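Local coordinates for predicted ATPase of the ABC class (Vibrio vulnificus, PDB 5D6A), which probably binds and hydrolyses ATP as a dimeric ATPase of the ABC class, here holding the analogue AMP-PNP, at residues 70-75 / 546-551; 314-319 / 330-335; 470-475 / 488-493. One frame throughout, in Å; residues are numbered along the deposited sequence.

Contact 1 of 3, residues 70-75 / 546-551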
ATOM      1  N   ALA A  70       5.490  24.472  -1.100  1.00 53.10           N
ATOM      2  CA  ALA A  70       5.845  25.761  -0.495  1.00 51.63           C
ATOM      3  C   ALA A  70       7.330  26.113  -0.590  1.00 49.76           C
ATOM      4  O   ALA A  70       8.188  25.235  -0.682  1.00 49.02           O
ATOM      5  CB  ALA A  70       5.388  25.801   0.957  1.00 50.33           C
ATOM      6  N   SER A  71       7.614  27.411  -0.566  1.00 49.54           N
ATOM      7  CA  SER A  71       8.984  27.905  -0.641  1.00 49.51           C
ATOM      8  C   SER A  71       9.753  27.523   0.614  1.00 47.39           C
ATOM      9  O   SER A  71       9.223  27.610   1.721  1.00 46.90           O
ATOM     10  CB  SER A  71       9.002  29.424  -0.809  1.00 50.72           C
ATOM     11  OG  SER A  71       8.384  29.809  -2.020  1.00 52.27           O
ATOM     12  N   ARG A  72      11.006  27.112   0.430  1.00 46.44           N
ATOM     13  CA  ARG A  72      11.859  26.691   1.536  1.00 44.34           C
ATOM     14  C   ARG A  72      12.605  27.867   2.169  1.00 44.50           C
ATOM     15  O   ARG A  72      13.176  28.708   1.468  1.00 45.60           O
ATOM     16  CB  ARG A  72      12.874  25.656   1.055  1.00 43.97           C
ATOM     17  CG  ARG A  72      12.271  24.412   0.423  1.00 43.92           C
ATOM     18  CD  ARG A  72      13.371  23.430   0.062  1.00 43.89           C
ATOM     19  NE  ARG A  72      12.881  22.216  -0.592  1.00 44.81           N
ATOM     20  CZ  ARG A  72      12.436  21.127   0.039  1.00 43.63           C
ATOM     21  NH1 ARG A  72      12.375  21.078   1.367  1.00 42.01           N
ATOM     22  NH2 ARG A  72      12.031  20.080  -0.669  1.00 44.39           N
ATOM     23  N   PHE A  73      12.585  27.907   3.500  1.00 43.09           N
ATOM     24  CA  PHE A  73      13.248  28.943   4.292  1.00 42.96           C
ATOM     25  C   PHE A  73      14.139  28.308   5.357  1.00 40.91           C
ATOM     26  O   PHE A  73      13.940  27.155   5.736  1.00 39.56           O
ATOM     27  CB  PHE A  73      12.206  29.819   4.999  1.00 44.11           C
ATOM     28  CG  PHE A  73      11.570  30.860   4.120  1.00 46.39           C
ATOM     29  CD1 PHE A  73      10.784  30.500   3.033  1.00 47.00           C
ATOM     30  CD2 PHE A  73      11.708  32.210   4.423  1.00 48.04           C
ATOM     31  CE1 PHE A  73      10.189  31.468   2.240  1.00 48.99           C
ATOM     32  CE2 PHE A  73      11.107  33.181   3.638  1.00 49.68           C
ATOM     33  CZ  PHE A  73      10.346  32.810   2.545  1.00 50.32           C
ATOM     34  N   ARG A  74      15.123  29.065   5.828  1.00 40.96           N
ATOM     35  CA  ARG A  74      16.012  28.616   6.897  1.00 41.08           C
ATOM     36  C   ARG A  74      16.357  29.809   7.766  1.00 42.31           C
ATOM     37  O   ARG A  74      16.437  30.932   7.275  1.00 44.00           O
ATOM     38  CB  ARG A  74      17.298  27.984   6.357  1.00 42.17           C
ATOM     39  CG  ARG A  74      17.078  26.730   5.528  1.00 41.90           C
ATOM     40  CD  ARG A  74      18.384  26.051   5.141  1.00 42.68           C
ATOM     41  NE  ARG A  74      19.265  26.917   4.353  1.00 44.68           N
ATOM     42  CZ  ARG A  74      20.302  27.607   4.833  1.00 46.36           C
ATOM     43  NH1 ARG A  74      20.646  27.539   6.116  1.00 46.32           N
ATOM     44  NH2 ARG A  74      21.017  28.362   4.009  1.00 49.12           N
ATOM     45  N   ALA A  75      16.553  29.566   9.056  1.00 42.22           N
ATOM     46  CA  ALA A  75      16.891  30.633   9.989  1.00 43.71           C
ATOM     47  C   ALA A  75      17.979  30.164  10.937  1.00 44.60           C
ATOM     48  O   ALA A  75      17.940  29.036  11.422  1.00 43.58           O
ATOM     49  CB  ALA A  75      15.662  31.066  10.768  1.00 43.28           C
ATOM     50  N   PRO A 546      21.255  18.319   0.306  1.00 50.00           N
ATOM     51  CA  PRO A 546      20.740  19.672   0.107  1.00 50.87           C
ATOM     52  C   PRO A 546      20.186  20.203   1.421  1.00 50.89           C
ATOM     53  O   PRO A 546      19.753  19.420   2.266  1.00 49.04           O
ATOM     54  CB  PRO A 546      19.616  19.483  -0.913  1.00 50.10           C
ATOM     55  CG  PRO A 546      19.942  18.221  -1.623  1.00 49.37           C
ATOM     56  CD  PRO A 546      20.656  17.351  -0.631  1.00 49.10           C
ATOM     57  N   GLN A 547      20.188  21.516   1.589  1.00 52.79           N
ATOM     58  CA  GLN A 547      19.719  22.113   2.835  1.00 53.11           C
ATOM     59  C   GLN A 547      18.189  22.137   2.957  1.00 51.59           C
ATOM     60  O   GLN A 547      17.587  23.200   3.101  1.00 52.02           O
ATOM     61  CB  GLN A 547      20.333  23.508   2.999  1.00 56.11           C
ATOM     62  CG  GLN A 547      21.852  23.455   3.129  1.00 57.52           C
ATOM     63  CD  GLN A 547      22.510  24.819   3.203  1.00 61.40           C
ATOM     64  OE1 GLN A 547      21.959  25.816   2.737  1.00 64.16           O
ATOM     65  NE2 GLN A 547      23.712  24.864   3.772  1.00 62.41           N
ATOM     66  N   HIS A 548      17.572  20.953   2.907  1.00 49.35           N
ATOM     67  CA  HIS A 548      16.118  20.843   3.044  1.00 48.81           C
ATOM     68  C   HIS A 548      15.750  20.662   4.513  1.00 47.75           C
ATOM     69  O   HIS A 548      16.551  20.159   5.308  1.00 47.54           O
ATOM     70  CB  HIS A 548      15.543  19.661   2.251  1.00 47.28           C
ATOM     71  CG  HIS A 548      15.813  19.712   0.779  1.00 49.47           C
ATOM     72  ND1 HIS A 548      15.661  20.859   0.031  1.00 52.93           N
ATOM     73  CD2 HIS A 548      16.130  18.731  -0.100  1.00 49.07           C
ATOM     74  CE1 HIS A 548      15.934  20.597  -1.235  1.00 53.39           C
ATOM     75  NE2 HIS A 548      16.216  19.311  -1.343  1.00 51.29           N
ATOM     76  N   GLY A 549      14.528  21.056   4.863  1.00 46.37           N
ATOM     77  CA  GLY A 549      14.038  20.932   6.234  1.00 46.40           C
ATOM     78  C   GLY A 549      13.220  19.675   6.479  1.00 44.16           C
ATOM     79  O   GLY A 549      12.804  19.414   7.609  1.00 44.62           O
ATOM     80  N   ASP A 550      12.993  18.892   5.425  1.00 42.18           N
ATOM     81  CA  ASP A 550      12.206  17.660   5.531  1.00 40.56           C
ATOM     82  C   ASP A 550      13.055  16.408   5.276  1.00 38.63           C
ATOM     83  O   ASP A 550      12.776  15.616   4.369  1.00 37.41           O
ATOM     84  CB  ASP A 550      10.975  17.715   4.605  1.00 40.66           C
ATOM     85  CG  ASP A 550      11.319  18.106   3.172  1.00 40.87           C
ATOM     86  OD1 ASP A 550      12.470  18.513   2.913  1.00 41.08           O
ATOM     87  OD2 ASP A 550      10.423  18.022   2.302  1.00 41.46           O
ATOM     88  N   LEU A 551      14.090  16.252   6.098  1.00 38.05           N
ATOM     89  CA  LEU A 551      14.995  15.107   6.039  1.00 35.68           C
ATOM     90  C   LEU A 551      15.241  14.567   7.453  1.00 35.25           C
ATOM     91  O   LEU A 551      15.384  15.339   8.407  1.00 35.32           O
ATOM     92  CB  LEU A 551      16.330  15.511   5.412  1.00 37.02           C
ATOM     93  CG  LEU A 551      16.331  15.989   3.958  1.00 37.27           C
ATOM     94  CD1 LEU A 551      17.700  16.538   3.587  1.00 38.00           C
ATOM     95  CD2 LEU A 551      15.927  14.868   3.012  1.00 36.01           C
TER
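Arg-72 and Arg-74, two residues apart on strand 71-78 of an antiparallel sheet in the N-terminal region, reach out to Gln-547, His-548 and Asp-550 in the loop between helices 529-536 and 556-564, joining the N-terminal and C-terminal regions at the surface. A single salt bridge spans the contact: Arg-72 NH1 donates to Asp-550 OD1 at 3.0 Å with an N-H...O angle of 148°. NH1 comes from above the carboxylate plane, 45° out of it. The other carboxylate oxygen, OD2, pairs with Arg-143 of strand 137-144, so Asp-550 draws two arginines and is probably held as the anion.

Packing of flat groups supplies the rest. The extended Arg-72 chain lays its guanidinium over one face of the His-548 imidazole, offset toward the rim, the planes 34° apart; Arg-72 NE is 3.2 Å from His-548 ND1, but the angle is too poor for a hydrogen bond. Pro-546 CB covers the opposite imidazole face, 3.4 Å above the ring plane. Backbone anchoring comes from Thr-129 OG1 and Arg-141 NH1, both bonded to His-548 O.

Arg-74 is committed mainly to its own sheet, through salt bridges to Asp-60 and Glu-139 and a cation-pi contact with Phe-58. A bend at chi3 presents its guanidinium face to the Gln-547 amide: OE1 sits over that face, 3.0 Å from Arg-74 NH2, without forming a hydrogen bond.

Contact 2 of 3, residues 314-319 / 330-335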
ATOM      1  N   LEU A 314      21.565 -12.128  -5.644  1.00 39.08           N
ATOM      2  CA  LEU A 314      21.644 -12.518  -4.246  1.00 38.95           C
ATOM      3  C   LEU A 314      21.809 -14.029  -4.128  1.00 40.55           C
ATOM      4  O   LEU A 314      21.205 -14.782  -4.895  1.00 42.20           O
ATOM      5  CB  LEU A 314      20.365 -12.078  -3.537  1.00 38.35           C
ATOM      6  CG  LEU A 314      20.268 -12.230  -2.022  1.00 38.23           C
ATOM      7  CD1 LEU A 314      21.327 -11.387  -1.326  1.00 38.13           C
ATOM      8  CD2 LEU A 314      18.878 -11.820  -1.559  1.00 37.53           C
ATOM      9  N   ASN A 315      22.627 -14.462  -3.170  1.00 41.09           N
ATOM     10  CA  ASN A 315      22.879 -15.885  -2.934  1.00 42.45           C
ATOM     11  C   ASN A 315      21.881 -16.427  -1.920  1.00 42.82           C
ATOM     12  O   ASN A 315      21.901 -16.035  -0.756  1.00 42.77           O
ATOM     13  CB  ASN A 315      24.316 -16.091  -2.434  1.00 43.12           C
ATOM     14  CG  ASN A 315      24.696 -17.563  -2.292  1.00 44.45           C
ATOM     15  OD1 ASN A 315      23.841 -18.445  -2.244  1.00 44.42           O
ATOM     16  ND2 ASN A 315      25.993 -17.826  -2.222  1.00 45.30           N
ATOM     17  N   LEU A 316      21.017 -17.336  -2.365  1.00 44.15           N
ATOM     18  CA  LEU A 316      20.001 -17.922  -1.499  1.00 45.38           C
ATOM     19  C   LEU A 316      20.246 -19.411  -1.242  1.00 47.11           C
ATOM     20  O   LEU A 316      19.326 -20.142  -0.869  1.00 48.92           O
ATOM     21  CB  LEU A 316      18.622 -17.721  -2.126  1.00 46.04           C
ATOM     22  CG  LEU A 316      18.275 -16.271  -2.481  1.00 46.22           C
ATOM     23  CD1 LEU A 316      16.895 -16.181  -3.118  1.00 46.50           C
ATOM     24  CD2 LEU A 316      18.351 -15.381  -1.251  1.00 45.84           C
ATOM     25  N   SER A 317      21.489 -19.850  -1.421  1.00 47.41           N
ATOM     26  CA  SER A 317      21.852 -21.257  -1.228  1.00 48.20           C
ATOM     27  C   SER A 317      21.438 -21.806   0.132  1.00 47.46           C
ATOM     28  O   SER A 317      21.082 -22.974   0.242  1.00 49.00           O
ATOM     29  CB  SER A 317      23.361 -21.447  -1.406  1.00 49.10           C
ATOM     30  OG  SER A 317      23.769 -21.066  -2.707  1.00 49.88           O
ATOM     31  N   ASN A 318      21.483 -20.966   1.160  1.00 46.26           N
ATOM     32  CA  ASN A 318      21.122 -21.393   2.513  1.00 47.10           C
ATOM     33  C   ASN A 318      19.639 -21.692   2.704  1.00 47.62           C
ATOM     34  O   ASN A 318      19.263 -22.317   3.693  1.00 49.21           O
ATOM     35  CB  ASN A 318      21.551 -20.344   3.541  1.00 46.21           C
ATOM     36  CG  ASN A 318      23.056 -20.160   3.602  1.00 47.01           C
ATOM     37  OD1 ASN A 318      23.821 -21.008   3.137  1.00 49.35           O
ATOM     38  ND2 ASN A 318      23.489 -19.056   4.193  1.00 46.04           N
ATOM     39  N   TYR A 319      18.798 -21.255   1.770  1.00 47.56           N
ATOM     40  CA  TYR A 319      17.359 -21.483   1.899  1.00 48.58           C
ATOM     41  C   TYR A 319      16.779 -22.184   0.677  1.00 51.22           C
ATOM     42  O   TYR A 319      16.123 -23.217   0.808  1.00 54.47           O
ATOM     43  CB  TYR A 319      16.652 -20.153   2.164  1.00 47.10           C
ATOM     44  CG  TYR A 319      17.269 -19.411   3.329  1.00 45.91           C
ATOM     45  CD1 TYR A 319      17.011 -19.800   4.639  1.00 46.22           C
ATOM     46  CD2 TYR A 319      18.133 -18.337   3.122  1.00 44.35           C
ATOM     47  CE1 TYR A 319      17.584 -19.137   5.709  1.00 45.48           C
ATOM     48  CE2 TYR A 319      18.707 -17.667   4.187  1.00 43.65           C
ATOM     49  CZ  TYR A 319      18.429 -18.074   5.478  1.00 44.24           C
ATOM     50  OH  TYR A 319      18.993 -17.421   6.547  1.00 44.12           O
ATOM     51  N   ALA A 330      22.806 -19.490  -6.163  1.00 51.82           N
ATOM     52  CA  ALA A 330      23.882 -18.706  -5.555  1.00 50.65           C
ATOM     53  C   ALA A 330      23.996 -17.310  -6.172  1.00 48.97           C
ATOM     54  O   ALA A 330      24.750 -16.469  -5.677  1.00 48.92           O
ATOM     55  CB  ALA A 330      25.206 -19.445  -5.682  1.00 51.59           C
ATOM     56  N   ASP A 331      23.245 -17.074  -7.246  1.00 47.54           N
ATOM     57  CA  ASP A 331      23.263 -15.795  -7.951  1.00 45.57           C
ATOM     58  C   ASP A 331      21.850 -15.530  -8.477  1.00 44.54           C
ATOM     59  O   ASP A 331      21.637 -15.348  -9.678  1.00 44.33           O
ATOM     60  CB  ASP A 331      24.279 -15.868  -9.098  1.00 46.45           C
ATOM     61  CG  ASP A 331      24.459 -14.544  -9.830  1.00 45.67           C
ATOM     62  OD1 ASP A 331      24.164 -13.477  -9.256  1.00 43.51           O
ATOM     63  OD2 ASP A 331      24.920 -14.581 -10.989  1.00 46.73           O
ATOM     64  N   PHE A 332      20.890 -15.509  -7.556  1.00 43.01           N
ATOM     65  CA  PHE A 332      19.480 -15.320  -7.902  1.00 42.10           C
ATOM     66  C   PHE A 332      19.126 -13.869  -8.239  1.00 40.38           C
ATOM     67  O   PHE A 332      19.421 -12.949  -7.474  1.00 39.15           O
ATOM     68  CB  PHE A 332      18.588 -15.845  -6.768  1.00 42.03           C
ATOM     69  CG  PHE A 332      17.117 -15.707  -7.042  1.00 41.79           C
ATOM     70  CD1 PHE A 332      16.473 -16.592  -7.893  1.00 42.94           C
ATOM     71  CD2 PHE A 332      16.374 -14.697  -6.441  1.00 40.40           C
ATOM     72  CE1 PHE A 332      15.117 -16.468  -8.152  1.00 42.87           C
ATOM     73  CE2 PHE A 332      15.021 -14.568  -6.695  1.00 40.20           C
ATOM     74  CZ  PHE A 332      14.391 -15.456  -7.552  1.00 41.45           C
ATOM     75  N   THR A 333      18.477 -13.688  -9.390  1.00 40.13           N
ATOM     76  CA  THR A 333      18.065 -12.375  -9.878  1.00 38.96           C
ATOM     77  C   THR A 333      16.683 -12.473 -10.527  1.00 39.03           C
ATOM     78  O   THR A 333      16.399 -13.439 -11.231  1.00 39.48           O
ATOM     79  CB  THR A 333      19.070 -11.830 -10.916  1.00 39.42           C
ATOM     80  OG1 THR A 333      20.368 -11.715 -10.317  1.00 40.01           O
ATOM     81  CG2 THR A 333      18.638 -10.467 -11.442  1.00 38.82           C
ATOM     82  N   THR A 334      15.832 -11.475 -10.286  1.00 38.54           N
ATOM     83  CA  THR A 334      14.480 -11.455 -10.857  1.00 38.55           C
ATOM     84  C   THR A 334      13.810 -10.085 -10.715  1.00 38.35           C
ATOM     85  O   THR A 334      14.270  -9.238  -9.954  1.00 37.66           O
ATOM     86  CB  THR A 334      13.574 -12.513 -10.195  1.00 38.16           C
ATOM     87  OG1 THR A 334      12.297 -12.537 -10.845  1.00 38.47           O
ATOM     88  CG2 THR A 334      13.380 -12.211  -8.719  1.00 37.16           C
ATOM     89  N   GLN A 335      12.723  -9.888 -11.461  1.00 39.32           N
ATOM     90  CA  GLN A 335      11.940  -8.648 -11.433  1.00 38.99           C
ATOM     91  C   GLN A 335      10.507  -8.887 -10.936  1.00 39.83           C
ATOM     92  O   GLN A 335       9.690  -7.966 -10.909  1.00 39.50           O
ATOM     93  CB  GLN A 335      11.920  -8.009 -12.827  1.00 39.89           C
ATOM     94  CG  GLN A 335      13.234  -7.355 -13.233  1.00 39.67           C
ATOM     95  CD  GLN A 335      13.514  -6.073 -12.458  1.00 38.90           C
ATOM     96  OE1 GLN A 335      12.594  -5.332 -12.110  1.00 38.64           O
ATOM     97  NE2 GLN A 335      14.789  -5.800 -12.202  1.00 38.43           N
TER
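Leu-314 and Phe-332 form an antiparallel hydrogen-bonded pair, CA to CA 5.1 Å, with Leu-314 N donating to Phe-332 O at 2.9 Å and Phe-332 N to Leu-314 O at 2.8 Å. Thr-334 with Val-311 and Leu-316 with Thr-329 carry the backbone pairing on in the two directions.

Leu-314 and Phe-332 start out on the same face of this ribbon, but the phenyl ring then leads away from Leu-314. It is Leu-316 that meets it: CD1, anti to CA (chi2 179°), comes to 3.7 Å from Phe-332 CD2, obliquely to the ring.

Beyond the pair, Asn-315 lies alongside Ala-330, Asn-315 CB being 3.3 Å from Ala-330 O. The amide carbon of Asn-315 stands opposite the backbone N (chi1 -175°), and OD1 points forward along the chain to Ser-317, making an Asx turn. Two bonds grip that oxygen: Ser-317 N at 2.9 Å from Asn-315 OD1, and Ser-317 OG, which arrives in the carbonyl plane on a lone pair. Both fix the rotation of the amide, and the same hydroxyl rests against Ala-330 CB.

Phe-332 also meets Phe-268 of the second subunit edge-to-face, and its side chain lies about 7 Å from a bound AMP-PNP. The pairing thus borders a nucleotide site at the subunit interface, consistent with ABC ATPase dimers, in which the P-loop of one subunit faces the other.

Contact 3 of 3, residues 470-475 / 488-493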
HETATM    1  N   MSE A 470      24.352   7.289 -11.004  1.00 43.23           N
HETATM    2  CA  MSE A 470      24.504   8.594 -11.656  1.00 44.61           C
HETATM    3  C   MSE A 470      23.790   8.596 -12.981  1.00 46.07           C
HETATM    4  O   MSE A 470      23.179   9.595 -13.361  1.00 46.97           O
HETATM    5  CB  MSE A 470      25.997   8.881 -11.844  1.00 46.04           C
HETATM    6  CG  MSE A 470      26.297  10.209 -12.535  1.00 47.87           C
HETATM    7 SE   MSE A 470      25.613  11.717 -11.476  1.00 47.77          SE
HETATM    8  CE  MSE A 470      27.132  11.920 -10.239  1.00 48.03           C
ATOM      9  N   ASN A 471      23.861   7.473 -13.694  1.00 46.72           N
ATOM     10  CA  ASN A 471      23.203   7.340 -14.993  1.00 48.87           C
ATOM     11  C   ASN A 471      21.685   7.496 -14.892  1.00 48.02           C
ATOM     12  O   ASN A 471      21.049   8.048 -15.790  1.00 49.31           O
ATOM     13  CB  ASN A 471      23.561   5.996 -15.637  1.00 50.21           C
ATOM     14  CG  ASN A 471      25.044   5.869 -15.935  1.00 52.06           C
ATOM     15  OD1 ASN A 471      25.803   6.829 -15.812  1.00 52.70           O
ATOM     16  ND2 ASN A 471      25.464   4.679 -16.334  1.00 54.11           N
ATOM     17  N   ILE A 472      21.114   7.014 -13.794  1.00 46.85           N
ATOM     18  CA  ILE A 472      19.679   7.127 -13.561  1.00 46.32           C
ATOM     19  C   ILE A 472      19.323   8.597 -13.320  1.00 46.52           C
ATOM     20  O   ILE A 472      18.296   9.073 -13.800  1.00 47.67           O
ATOM     21  CB  ILE A 472      19.231   6.255 -12.370  1.00 44.61           C
ATOM     22  CG1 ILE A 472      19.598   4.787 -12.622  1.00 44.91           C
ATOM     23  CG2 ILE A 472      17.731   6.390 -12.135  1.00 44.11           C
ATOM     24  CD1 ILE A 472      19.264   3.868 -11.467  1.00 44.03           C
ATOM     25  N   LEU A 473      20.177   9.310 -12.586  1.00 45.68           N
ATOM     26  CA  LEU A 473      19.949  10.732 -12.323  1.00 46.02           C
ATOM     27  C   LEU A 473      20.013  11.568 -13.596  1.00 49.85           C
ATOM     28  O   LEU A 473      19.169  12.438 -13.804  1.00 51.73           O
ATOM     29  CB  LEU A 473      20.959  11.277 -11.310  1.00 44.69           C
ATOM     30  CG  LEU A 473      20.798  10.883  -9.840  1.00 42.47           C
ATOM     31  CD1 LEU A 473      22.041  11.265  -9.057  1.00 42.36           C
ATOM     32  CD2 LEU A 473      19.566  11.531  -9.230  1.00 41.36           C
ATOM     33  N   THR A 474      21.012  11.314 -14.441  1.00 52.31           N
ATOM     34  CA  THR A 474      21.167  12.066 -15.690  1.00 54.67           C
ATOM     35  C   THR A 474      19.967  11.851 -16.608  1.00 55.72           C
ATOM     36  O   THR A 474      19.411  12.809 -17.147  1.00 58.39           O
ATOM     37  CB  THR A 474      22.470  11.703 -16.438  1.00 56.49           C
ATOM     38  OG1 THR A 474      22.536  10.288 -16.638  1.00 58.20           O
ATOM     39  CG2 THR A 474      23.690  12.152 -15.649  1.00 55.78           C
ATOM     40  N   ASP A 475      19.568  10.595 -16.780  1.00 54.65           N
ATOM     41  CA  ASP A 475      18.413  10.270 -17.614  1.00 55.53           C
ATOM     42  C   ASP A 475      17.123  10.780 -16.981  1.00 54.14           C
ATOM     43  O   ASP A 475      16.148  11.045 -17.683  1.00 55.38           O
ATOM     44  CB  ASP A 475      18.303   8.754 -17.833  1.00 56.27           C
ATOM     45  CG  ASP A 475      19.447   8.186 -18.671  1.00 58.13           C
ATOM     46  OD1 ASP A 475      20.180   8.974 -19.310  1.00 59.87           O
ATOM     47  OD2 ASP A 475      19.596   6.944 -18.703  1.00 57.16           O
ATOM     48  N   LEU A 488       9.515   6.052  -3.468  1.00 36.05           N
ATOM     49  CA  LEU A 488      10.719   6.873  -3.567  1.00 35.64           C
ATOM     50  C   LEU A 488      11.110   7.016  -5.029  1.00 36.65           C
ATOM     51  O   LEU A 488      11.367   6.022  -5.709  1.00 36.11           O
ATOM     52  CB  LEU A 488      11.884   6.249  -2.800  1.00 34.49           C
ATOM     53  CG  LEU A 488      13.246   6.926  -3.021  1.00 33.85           C
ATOM     54  CD1 LEU A 488      13.205   8.410  -2.677  1.00 33.32           C
ATOM     55  CD2 LEU A 488      14.327   6.212  -2.225  1.00 33.27           C
ATOM     56  N   ARG A 489      11.159   8.256  -5.506  1.00 38.07           N
ATOM     57  CA  ARG A 489      11.523   8.525  -6.885  1.00 39.34           C
ATOM     58  C   ARG A 489      12.981   8.968  -6.996  1.00 38.58           C
ATOM     59  O   ARG A 489      13.412   9.909  -6.328  1.00 36.69           O
ATOM     60  CB  ARG A 489      10.609   9.585  -7.489  1.00 41.53           C
ATOM     61  CG  ARG A 489      10.923   9.860  -8.949  1.00 44.50           C
ATOM     62  CD  ARG A 489       9.956  10.842  -9.573  1.00 46.99           C
ATOM     63  NE  ARG A 489      10.322  11.125 -10.955  1.00 49.11           N
ATOM     64  CZ  ARG A 489       9.606  11.878 -11.783  1.00 52.54           C
ATOM     65  NH1 ARG A 489       8.464  12.427 -11.378  1.00 53.82           N
ATOM     66  NH2 ARG A 489      10.032  12.076 -13.024  1.00 54.51           N
ATOM     67  N   PHE A 490      13.725   8.273  -7.851  1.00 37.87           N
ATOM     68  CA  PHE A 490      15.124   8.567  -8.096  1.00 37.18           C
ATOM     69  C   PHE A 490      15.260   8.615  -9.613  1.00 39.35           C
ATOM     70  O   PHE A 490      15.430   7.589 -10.273  1.00 39.50           O
ATOM     71  CB  PHE A 490      16.000   7.485  -7.462  1.00 35.72           C
ATOM     72  CG  PHE A 490      17.462   7.824  -7.429  1.00 35.96           C
ATOM     73  CD1 PHE A 490      17.954   8.725  -6.493  1.00 35.75           C
ATOM     74  CD2 PHE A 490      18.354   7.213  -8.299  1.00 36.44           C
ATOM     75  CE1 PHE A 490      19.304   9.035  -6.446  1.00 35.94           C
ATOM     76  CE2 PHE A 490      19.705   7.515  -8.253  1.00 37.06           C
ATOM     77  CZ  PHE A 490      20.180   8.428  -7.326  1.00 36.76           C
ATOM     78  N   GLY A 491      15.154   9.822 -10.162  1.00 41.27           N
ATOM     79  CA  GLY A 491      15.190  10.019 -11.605  1.00 43.84           C
ATOM     80  C   GLY A 491      13.812   9.678 -12.146  1.00 45.03           C
ATOM     81  O   GLY A 491      12.809  10.240 -11.705  1.00 45.71           O
ATOM     82  N   LYS A 492      13.761   8.748 -13.092  1.00 46.29           N
ATOM     83  CA  LYS A 492      12.499   8.287 -13.666  1.00 47.94           C
ATOM     84  C   LYS A 492      12.034   7.003 -12.961  1.00 45.46           C
ATOM     85  O   LYS A 492      10.922   6.531 -13.190  1.00 46.04           O
ATOM     86  CB  LYS A 492      12.673   8.042 -15.175  1.00 51.63           C
ATOM     87  CG  LYS A 492      12.922   9.319 -15.971  1.00 54.80           C
ATOM     88  CD  LYS A 492      13.563   9.109 -17.346  1.00 58.85           C
ATOM     89  CE  LYS A 492      12.739   8.277 -18.320  1.00 61.82           C
ATOM     90  NZ  LYS A 492      12.695   6.824 -17.996  1.00 61.06           N
ATOM     91  N   GLU A 493      12.884   6.467 -12.080  1.00 42.87           N
ATOM     92  CA  GLU A 493      12.609   5.210 -11.378  1.00 40.74           C
ATOM     93  C   GLU A 493      11.852   5.379 -10.064  1.00 38.02           C
ATOM     94  O   GLU A 493      12.193   6.228  -9.245  1.00 36.12           O
ATOM     95  CB  GLU A 493      13.927   4.488 -11.097  1.00 39.99           C
ATOM     96  CG  GLU A 493      14.783   4.273 -12.335  1.00 42.46           C
ATOM     97  CD  GLU A 493      14.080   3.458 -13.400  1.00 44.83           C
ATOM     98  OE1 GLU A 493      13.415   2.462 -13.046  1.00 45.92           O
ATOM     99  OE2 GLU A 493      14.208   3.804 -14.592  1.00 48.11           O
TER
HETATM  100  O   HOH W   1      15.819   7.891 -14.667  1.00 38.90           O
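A beta hairpin with a type II' turn, Phe-490 to Glu-493, presses its bend against the last turns of helix 468-475, where Leu-473 and Gly-491 come closest, CA to CA 4.9 Å. The apolar part is centred on the Phe-490 ring. Leu-473 leans over one face of it in a CH-pi contact, CD2 lying 4.0 Å from the ring centroid and 23° off the normal, while Leu-473 CG touches Phe-490 CZ, the ring atom farthest from its CB. A chi1 of -169° turns Phe-490 CG away from the backbone N, which carries the ring to Leu-473 on the helix. Ile-472 uses its CG2 branch, which sits 3.6 Å from Glu-493 CG and also meets Phe-490 CD2 obliquely.

Polar linkage is by water: one molecule donates to Ile-472 O at 2.9 Å and accepts from Lys-492 N at 2.7 Å, tying helix backbone to turn backbone. Gly-491, at positive phi, brings its CA to 3.9 Å from Ile-472 O. Within the hairpin, Arg-489 NE bonds Gly-491 O at 2.7 Å, nearly straight at 169° and in the guanidinium plane, bracing the turn from its own strand.

Strands 487-490 and 493-496 belong to a three-stranded antiparallel sheet completed by 480-483. Helix 506-519 closes the apolar side, Trp-516 meeting Phe-490 edge-to-face and Tyr-517 packing on Leu-473, while Met-566 and Lys-568 touch Ile-472.

Contact 1 ties the N-terminal region to the C-terminal region, and the loop it closes encloses contact 2 and then contact 3, which follow each other in series. Contacts 1 and 3 share helix 506-519: Trp-514 packs on Pro-546 beside contact 1, while Trp-516 meets Phe-490 in contact 3. Their centres are 22 Å apart and their nearest atoms about 9 Å. Contact 2 lies in the P-loop domain, its centre 26 Å from contact 3 and 41 Å from contact 1. Of the three, contact 2 alone touches the second subunit, so the nucleotide-bearing interface is spatially separate from the contact joining the N- and C-terminal regions.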